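CADD-like protein of unknown function (Nostoc punctiforme, PDB 3B5O) is of unknown function but resembles CADD, and probably belongs with the helical, haem-oxygenase-like proteins, some of which are oxidoreductases. Local coordinates at residues G70-V74 with S194-I199. Sequence-based numbering, arbitrary orientation.
Sequences GWNGV and SVAAYI
At the N-terminus of helix 72-85, in the tight turn that follows helix 38-68, Trp71 meets Tyr198, which comes from the C-terminal end region of helix 190-196; the two side chains run antiparallel, each laying its ring over an aliphatic carbon of the other. Tyr198 CB sits over the five-membered ring of Trp71, 3.4 Å from its centroid, while Trp71 CA lies almost squarely over the Tyr198 ring, 3.6 Å from the centroid, a reciprocal pair of CH-pi contacts. The ring planes are nearly parallel, at 11°, but so displaced that they hardly overlap. With CG anti to its carbonyl carbon (chi1 -60°), Tyr198 carries its ring across to the helix start, where its hydroxyl accepts a nearly straight hydrogen bond from Gly73 N (N to OH 2.9 Å, 166°). A first-turn amide, which has no carbonyl of its own helix to pair with, is thereby satisfied by a side chain from the other segment. Gly70 closes the preceding helix in a Schellman motif with positive phi, and Trp71, centre of an inverse gamma turn, takes the N-cap position of the next. A phenylalanine at Tyr198 could keep much of the ring contact but would probably leave Gly73 N without its acceptor and the water in the plane of the ring, 2.7 Å from OH, without that partner. Deeper in, Val74 CG2 rests against Tyr198 CD2 (3.8 Å) and Val195 CG2 (3.9 Å), and the six-membered ring of Trp71 reaches Val195 CG1 through CZ3 (4.0 Å). Ser194 OG, beside Val74, is hydrogen-bonded back to Leu191 O in its own helix. Helix 135-163 adds Val135 and Asp136 at Trp71. Near the indole nitrogen, a second water donates to Tyr198 O and accepts a weak bond from Trp71 NE1.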
loop_
_atom_site.group_PDB
_atom_site.type_symbol
_atom_site.label_atom_id
_atom_site.label_comp_id
_atom_site.label_asym_id
_atom_site.label_seq_id
_atom_site.Cartn_x
_atom_site.Cartn_y
_atom_site.Cartn_z
ATOM N N GLY A 70 -19.208 -15.075 7.745
ATOM C CA GLY A 70 -19.002 -16.516 7.555
ATOM C C GLY A 70 -18.035 -16.869 6.440
ATOM O O GLY A 70 -17.980 -18.019 5.994
ATOM N N TRP A 71 -17.247 -15.885 5.986
ATOM C CA TRP A 71 -16.237 -16.135 4.967
ATOM C C TRP A 71 -14.969 -16.672 5.620
ATOM O O TRP A 71 -13.921 -16.022 5.649
ATOM C CB TRP A 71 -15.931 -14.844 4.194
ATOM C CG TRP A 71 -17.039 -14.301 3.341
ATOM C CD1 TRP A 71 -18.380 -14.604 3.395
ATOM C CD2 TRP A 71 -16.898 -13.332 2.306
ATOM N NE1 TRP A 71 -19.069 -13.881 2.452
ATOM C CE2 TRP A 71 -18.177 -13.093 1.769
ATOM C CE3 TRP A 71 -15.803 -12.628 1.777
ATOM C CZ2 TRP A 71 -18.385 -12.202 0.724
ATOM C CZ3 TRP A 71 -16.019 -11.741 0.731
ATOM C CH2 TRP A 71 -17.298 -11.531 0.227
ATOM N N ASN A 72 -15.040 -17.882 6.163
ATOM C CA ASN A 72 -13.980 -18.367 7.033
ATOM C C ASN A 72 -12.646 -18.564 6.329
ATOM O O ASN A 72 -11.583 -18.246 6.890
ATOM C CB ASN A 72 -14.447 -19.665 7.718
ATOM C CG ASN A 72 -15.629 -19.433 8.619
ATOM O OD1 ASN A 72 -15.648 -18.493 9.412
ATOM N ND2 ASN A 72 -16.629 -20.296 8.512
ATOM N N GLY A 73 -12.685 -19.067 5.100
ATOM C CA GLY A 73 -11.471 -19.235 4.316
ATOM C C GLY A 73 -10.758 -17.920 4.045
ATOM O O GLY A 73 -9.531 -17.878 3.971
ATOM N N VAL A 74 -11.544 -16.867 3.859
ATOM C CA VAL A 74 -10.990 -15.529 3.634
ATOM C C VAL A 74 -10.362 -15.004 4.925
ATOM O O VAL A 74 -9.248 -14.476 4.911
ATOM C CB VAL A 74 -12.081 -14.556 3.151
ATOM C CG1 VAL A 74 -11.524 -13.123 3.020
ATOM C CG2 VAL A 74 -12.674 -15.017 1.810
ATOM N N SER A 194 -9.652 -17.402 -2.212
ATOM C CA SER A 194 -10.468 -17.533 -1.014
ATOM C C SER A 194 -11.775 -16.766 -1.141
ATOM O O SER A 194 -12.825 -17.266 -0.772
ATOM C CB SER A 194 -9.689 -17.151 0.249
ATOM O OG SER A 194 -9.472 -15.764 0.360
ATOM N N VAL A 195 -11.720 -15.535 -1.659
ATOM C CA VAL A 195 -12.924 -14.739 -1.808
ATOM C C VAL A 195 -13.881 -15.387 -2.819
ATOM O O VAL A 195 -15.096 -15.362 -2.632
ATOM C CB VAL A 195 -12.604 -13.277 -2.215
ATOM C CG1 VAL A 195 -13.872 -12.523 -2.597
ATOM C CG2 VAL A 195 -11.852 -12.552 -1.088
ATOM N N ALA A 196 -13.304 -15.985 -3.861
ATOM C CA ALA A 196 -14.108 -16.647 -4.908
ATOM C C ALA A 196 -15.054 -17.702 -4.340
ATOM O O ALA A 196 -16.148 -17.938 -4.888
ATOM C CB ALA A 196 -13.189 -17.273 -5.943
ATOM N N ALA A 197 -14.644 -18.335 -3.248
ATOM C CA ALA A 197 -15.461 -19.382 -2.603
ATOM C C ALA A 197 -16.751 -18.879 -1.940
ATOM O O ALA A 197 -17.680 -19.665 -1.701
ATOM C CB ALA A 197 -14.619 -20.137 -1.601
ATOM N N TYR A 198 -16.822 -17.584 -1.621
ATOM C CA TYR A 198 -17.951 -17.014 -0.897
ATOM C C TYR A 198 -18.735 -15.938 -1.623
ATOM O O TYR A 198 -19.929 -15.777 -1.398
ATOM C CB TYR A 198 -17.463 -16.418 0.433
ATOM C CG TYR A 198 -16.805 -17.414 1.339
ATOM C CD1 TYR A 198 -17.571 -18.272 2.127
ATOM C CD2 TYR A 198 -15.423 -17.543 1.385
ATOM C CE1 TYR A 198 -16.982 -19.182 2.950
ATOM C CE2 TYR A 198 -14.820 -18.460 2.197
ATOM C CZ TYR A 198 -15.606 -19.292 2.977
ATOM O OH TYR A 198 -14.996 -20.200 3.805
ATOM N N ILE A 199 -18.053 -15.120 -2.418
ATOM C CA ILE A 199 -18.683 -13.953 -2.972
ATOM C C ILE A 199 -19.745 -14.368 -3.998
ATOM O O ILE A 199 -19.540 -15.311 -4.784
ATOM C CB ILE A 199 -17.638 -12.979 -3.609
ATOM C CG1 ILE A 199 -18.294 -11.647 -3.938
ATOM C CG2 ILE A 199 -16.969 -13.602 -4.827
ATOM C CD1 ILE A 199 -17.287 -10.523 -4.302
HETATM O O HOH W 1 -21.557 -13.986 0.161
HETATM O O HOH W 2 -16.492 -21.734 5.412
#